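Local coordinates for protein putative laminarinase (Phanerochaete chrysosporium, PDB 2W52) that probably hydrolyses beta-glucans such as laminarin, as a family 16 glycoside hydrolase, with glucose units bound in its cleft, at residues P67-V72 with L251-D256; E115-E120 with A129-T134. One frame throughout, in Å; residues are numbered along the deposited sequence.

Following the chain from the N terminus, residues 67-72 come first and meet their partner only at 251-256, so contact 1 joins strand 69-76 to strand 246-253 and closes a long loop of 178 intervening residues. Within that loop lies contact 2, a local hairpin in which 115-120 returns as 129-134 after eight residues; the two contacts nest and do not cross. Both belong to the same mixed beta-sheet. Strand 98-105 sits between them, pairing antiparallel with 246-253 on one side and with 115-120 on the other. The centres of the two contacts are about 19 Å apart, their nearest atoms about 8 Å. Bound glucose units meet both: D256 in contact 1, and E115 and H133 in contact 2.

Contact 1 of 2, residues P67-V72 with L251-D256; sequences PGRNSV and LTFCGD. With BGC (beta-D-glucopyranose), chain C; BGC (beta-D-glucopyranose), chain B.
S71 and L251 form the tight end of this contact between two nearly antiparallel strands. The S71 hydroxyl, anti to its own backbone N (chi1 -169°), donates from OG to the L251 carbonyl O at 2.8 Å, arriving somewhat tilted from the carbonyl plane. One residue on, L251 N donates to V72 O at 3.2 Å, a bent main-chain bond. The strands then draw apart, from 6.3 Å between V72 CA and L251 CA to 7.9 Å between R69 CA and F253 CA. Side chains bridge the wider part: the ring of F253 lies obliquely against R69, with CE1 4.0 Å from R69 CB, while R69 CG and CD follow on past CE1 to CZ. The guanidinium group, almost perpendicular to the ring, is held by D57, V277 O and T60 O.

Packing between the segments ends at F253. The chain leads on past buried C254 to the partly exposed G255 and D256; D256 OD2 accepts a hydrogen bond from O2 of one glucose at 2.9 Å, and H28 binds OD1. Around the buried part, strand 31-33 runs parallel to strand 69-76, L251 and F253 rest on T98 of strand 98-105, and helix 273-279 packs V277 against F253, with C273 disulfide-bonded to C254.

Contact 2 of 2, residues E115-E120 with A129-T134; sequences EVDIIE and AMTLHT. With BGC (beta-D-glucopyranose), chain D.
D117 and T131 lie at the middle of an antiparallel hairpin in the GH16 beta-sandwich. The sequence EVDIIE fits the family's ExDxxE signature, whose two glutamates in relatives serve as nucleophile and acid/base; E115 and E120 probably correspond to them. D117 N donates an almost straight bond to T131 O at 2.8 Å, and T131 N returns one to D117 O at 3.1 Å, reaching a lone pair in the carbonyl plane.

On the face bearing E115, D117, T131 and H133, the E115 side chain runs extended alongside H133, its carboxylate turned 26° from the imidazole plane. The D117 side chain crosses that of H133 at about a right angle, the carboxylate and ring planes 54° apart, and OD2 lies at the ring edge, near its plane, 3.0 Å from NE2. Glucose O1 donates to E115 OE2 at 2.9 Å. One water links E120 OE1, T131 OG1 and, weakly, A129 O; another lies between E120 OE1 and H133 NE2. On the reverse face, V116 CG2 packs against L132 CD2 at 3.7 Å, and both residues touch I196 of strand 195-202. After D117, I118 and I119 form a classic beta bulge opposite A102, and A129 N then bonds to E120 O.

Further out, W110 NE1 holds E115 OE1, W99 NE1 holds E120 OE2, and N162 OD1 bonds to H133 ND1, with NE2 placed beside D117 OD2 and 2.8 Å from the second water.

Contact 1 of 2, residues P67-V72 with L251-D256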
# COMPACT_ATOMS: atom_id res chain seq x y z
N PRO A 67 -13.63 3.30 20.43
CA PRO A 67 -13.05 3.20 19.10
C PRO A 67 -11.86 2.24 19.03
O PRO A 67 -11.34 1.80 20.05
CB PRO A 67 -12.61 4.64 18.79
CG PRO A 67 -13.40 5.49 19.78
CD PRO A 67 -13.53 4.66 20.99
N GLY A 68 -11.44 1.93 17.81
CA GLY A 68 -10.34 0.99 17.62
C GLY A 68 -8.96 1.54 17.92
O GLY A 68 -8.82 2.63 18.48
N ARG A 69 -7.94 0.77 17.53
CA ARG A 69 -6.57 1.13 17.88
C ARG A 69 -6.18 2.36 17.05
O ARG A 69 -6.40 2.39 15.83
CB ARG A 69 -5.65 -0.08 17.65
CG ARG A 69 -4.18 0.16 18.01
CD ARG A 69 -3.40 -1.12 18.30
NE ARG A 69 -3.94 -1.81 19.48
CZ ARG A 69 -3.75 -1.40 20.74
NH1 ARG A 69 -2.99 -0.33 21.03
NH2 ARG A 69 -4.32 -2.07 21.74
N ASN A 70 -5.61 3.36 17.72
CA ASN A 70 -5.22 4.60 17.00
C ASN A 70 -4.19 4.25 15.93
O ASN A 70 -3.25 3.46 16.15
CB ASN A 70 -4.62 5.64 17.96
CG ASN A 70 -5.69 6.28 18.84
OD1 ASN A 70 -6.90 6.14 18.58
ND2 ASN A 70 -5.24 6.99 19.89
N SER A 71 -4.38 4.85 14.76
CA SER A 71 -3.50 4.62 13.62
C SER A 71 -3.70 5.76 12.64
O SER A 71 -4.46 6.70 12.92
CB SER A 71 -3.80 3.28 12.94
OG SER A 71 -2.77 2.97 12.00
N VAL A 72 -3.03 5.69 11.50
CA VAL A 72 -3.07 6.80 10.55
C VAL A 72 -3.30 6.31 9.12
O VAL A 72 -2.93 5.17 8.75
CB VAL A 72 -1.79 7.64 10.60
CG1 VAL A 72 -1.60 8.27 12.00
CG2 VAL A 72 -0.56 6.81 10.21
N LEU A 251 -2.53 2.18 7.77
CA LEU A 251 -2.48 0.92 8.50
C LEU A 251 -3.82 0.75 9.22
O LEU A 251 -4.17 1.55 10.10
CB LEU A 251 -1.35 0.92 9.52
CG LEU A 251 -1.40 -0.20 10.57
CD1 LEU A 251 -1.21 -1.57 9.96
CD2 LEU A 251 -0.31 0.00 11.63
N THR A 252 -4.59 -0.24 8.78
CA THR A 252 -5.77 -0.64 9.57
C THR A 252 -5.53 -1.99 10.28
O THR A 252 -4.44 -2.59 10.16
CB THR A 252 -7.08 -0.60 8.72
OG1 THR A 252 -8.21 -0.63 9.61
CG2 THR A 252 -7.16 -1.79 7.75
N PHE A 253 -6.54 -2.46 11.00
CA PHE A 253 -6.48 -3.73 11.71
C PHE A 253 -7.78 -4.49 11.49
O PHE A 253 -8.85 -3.87 11.47
CB PHE A 253 -6.34 -3.51 13.22
CG PHE A 253 -5.13 -2.72 13.61
CD1 PHE A 253 -5.18 -1.32 13.74
CD2 PHE A 253 -3.94 -3.40 13.88
CE1 PHE A 253 -4.01 -0.62 14.09
CE2 PHE A 253 -2.80 -2.72 14.25
CZ PHE A 253 -2.83 -1.34 14.35
N CYS A 254 -7.67 -5.81 11.36
CA CYS A 254 -8.87 -6.66 11.26
C CYS A 254 -9.70 -6.19 10.05
O CYS A 254 -9.13 -5.94 8.97
CB CYS A 254 -9.66 -6.64 12.59
SG CYS A 254 -8.63 -6.99 14.05
N GLY A 255 -11.02 -6.07 10.20
CA GLY A 255 -11.86 -5.57 9.10
C GLY A 255 -12.07 -6.56 7.96
O GLY A 255 -11.84 -7.76 8.12
N ASP A 256 -12.53 -6.03 6.82
CA ASP A 256 -13.07 -6.82 5.68
C ASP A 256 -12.16 -8.01 5.31
O ASP A 256 -12.64 -9.12 5.08
CB ASP A 256 -13.19 -5.96 4.40
CG ASP A 256 -14.22 -4.85 4.49
OD1 ASP A 256 -15.01 -4.82 5.46
OD2 ASP A 256 -14.24 -4.01 3.53
C2 BGC C . -11.94 -5.07 0.96
C3 BGC C . -10.88 -4.69 -0.09
C4 BGC C . -9.87 -5.84 -0.27
C5 BGC C . -10.53 -7.20 -0.48
C6 BGC C . -9.51 -8.33 -0.40
C1 BGC C . -12.55 -6.41 0.56
O2 BGC C . -12.95 -4.06 0.97
O3 BGC C . -10.21 -3.46 0.29
O4 BGC C . -9.08 -5.49 -1.41
O5 BGC C . -11.51 -7.41 0.55
O6 BGC C . -10.16 -9.58 -0.62
C2 BGC B . -15.87 -7.53 0.90
C3 BGC B . -14.39 -7.92 0.89
C4 BGC B . -14.13 -9.17 1.75
C5 BGC B . -15.10 -10.29 1.38
C6 BGC B . -14.96 -11.47 2.33
C1 BGC B . -16.74 -8.75 0.56
O2 BGC B . -16.09 -6.47 -0.06
O3 BGC B . -13.60 -6.80 1.33
O4 BGC B . -12.76 -9.63 1.62
O5 BGC B . -16.43 -9.79 1.50
O6 BGC B . -15.85 -12.52 1.92

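Contact 2 of 2, residues E115-E120 with A129-T134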
# COMPACT_ATOMS: atom_id res chain seq x y z
N GLU A 115 -8.66 1.87 -8.53
CA GLU A 115 -7.86 1.68 -7.33
C GLU A 115 -6.69 0.77 -7.72
O GLU A 115 -6.90 -0.26 -8.36
CB GLU A 115 -8.68 1.00 -6.23
CG GLU A 115 -7.82 0.53 -5.03
CD GLU A 115 -8.62 -0.14 -3.90
OE1 GLU A 115 -9.88 -0.20 -3.98
OE2 GLU A 115 -7.98 -0.64 -2.94
N VAL A 116 -5.48 1.18 -7.36
CA VAL A 116 -4.31 0.29 -7.54
C VAL A 116 -3.61 0.13 -6.19
O VAL A 116 -3.16 1.12 -5.59
CB VAL A 116 -3.31 0.79 -8.64
CG1 VAL A 116 -2.91 2.19 -8.42
CG2 VAL A 116 -2.05 -0.10 -8.68
N ASP A 117 -3.60 -1.13 -5.72
CA ASP A 117 -2.96 -1.48 -4.46
C ASP A 117 -1.55 -1.91 -4.78
O ASP A 117 -1.35 -2.89 -5.53
CB ASP A 117 -3.75 -2.57 -3.72
CG ASP A 117 -5.20 -2.16 -3.50
OD1 ASP A 117 -5.43 -0.96 -3.19
OD2 ASP A 117 -6.10 -3.01 -3.65
N ILE A 118 -0.58 -1.16 -4.28
CA ILE A 118 0.83 -1.35 -4.67
C ILE A 118 1.57 -2.22 -3.64
O ILE A 118 2.25 -3.18 -4.00
CB ILE A 118 1.52 0.02 -4.87
CG1 ILE A 118 0.80 0.87 -5.92
CG2 ILE A 118 3.04 -0.17 -5.15
CD1 ILE A 118 1.22 2.35 -5.83
N ILE A 119 1.39 -1.89 -2.36
CA ILE A 119 1.88 -2.70 -1.24
C ILE A 119 0.64 -3.04 -0.41
O ILE A 119 -0.08 -2.16 -0.01
CB ILE A 119 2.86 -1.95 -0.34
CG1 ILE A 119 3.98 -1.30 -1.18
CG2 ILE A 119 3.45 -2.94 0.72
CD1 ILE A 119 5.00 -0.45 -0.40
N GLU A 120 0.41 -4.32 -0.16
CA GLU A 120 -0.78 -4.69 0.62
C GLU A 120 -0.71 -6.14 1.05
O GLU A 120 -0.32 -7.01 0.26
CB GLU A 120 -2.07 -4.50 -0.21
CG GLU A 120 -3.35 -4.56 0.67
CD GLU A 120 -4.66 -4.49 -0.11
OE1 GLU A 120 -4.67 -4.75 -1.33
OE2 GLU A 120 -5.70 -4.20 0.54
N ALA A 129 0.78 -8.46 -2.39
CA ALA A 129 -0.23 -8.51 -3.47
C ALA A 129 -0.34 -7.13 -4.09
O ALA A 129 -0.40 -6.13 -3.38
CB ALA A 129 -1.60 -8.93 -2.90
N MET A 130 -0.39 -7.10 -5.42
CA MET A 130 -0.60 -5.88 -6.19
C MET A 130 -1.90 -6.14 -6.96
O MET A 130 -2.04 -7.15 -7.64
CB MET A 130 0.61 -5.66 -7.14
CG MET A 130 1.86 -5.42 -6.28
SD MET A 130 3.37 -6.20 -6.92
CE MET A 130 2.96 -7.96 -6.67
N THR A 131 -2.86 -5.22 -6.86
CA THR A 131 -4.23 -5.49 -7.25
C THR A 131 -4.92 -4.26 -7.77
O THR A 131 -4.75 -3.16 -7.21
CB THR A 131 -5.04 -6.01 -6.00
OG1 THR A 131 -4.30 -7.04 -5.33
CG2 THR A 131 -6.41 -6.55 -6.40
N LEU A 132 -5.72 -4.44 -8.81
CA LEU A 132 -6.61 -3.35 -9.24
C LEU A 132 -8.03 -3.68 -8.81
O LEU A 132 -8.41 -4.83 -8.81
CB LEU A 132 -6.63 -3.18 -10.78
CG LEU A 132 -5.30 -3.06 -11.51
CD1 LEU A 132 -5.53 -2.68 -12.99
CD2 LEU A 132 -4.36 -2.05 -10.83
N HIS A 133 -8.76 -2.63 -8.47
CA HIS A 133 -10.19 -2.74 -8.20
C HIS A 133 -10.85 -1.65 -9.03
O HIS A 133 -10.45 -0.49 -8.95
CB HIS A 133 -10.44 -2.45 -6.71
CG HIS A 133 -9.80 -3.44 -5.78
ND1 HIS A 133 -10.49 -4.48 -5.19
CD2 HIS A 133 -8.54 -3.52 -5.30
CE1 HIS A 133 -9.68 -5.17 -4.41
NE2 HIS A 133 -8.48 -4.60 -4.45
N THR A 134 -11.84 -2.02 -9.87
CA THR A 134 -12.43 -1.09 -10.82
C THR A 134 -13.94 -1.32 -10.92
O THR A 134 -14.50 -2.24 -10.30
CB THR A 134 -11.87 -1.33 -12.22
OG1 THR A 134 -12.27 -2.64 -12.67
CG2 THR A 134 -10.32 -1.27 -12.20
C2 BGC D . -12.10 -0.19 -0.13
C3 BGC D . -13.43 0.56 -0.34
C4 BGC D . -13.27 2.09 -0.17
C5 BGC D . -12.13 2.55 -1.07
C6 BGC D . -11.84 4.04 -0.94
C1 BGC D . -11.05 0.38 -1.06
O1 BGC D . -9.80 -0.26 -0.77
O2 BGC D . -12.21 -1.61 -0.33
O3 BGC D . -14.32 0.03 0.63
O4 BGC D . -14.45 2.83 -0.54
O5 BGC D . -10.96 1.78 -0.77
O6 BGC D . -11.56 4.38 0.43
O HOH W 1 -3.13 -5.74 -3.30
O HOH W 2 -6.72 -5.86 -2.65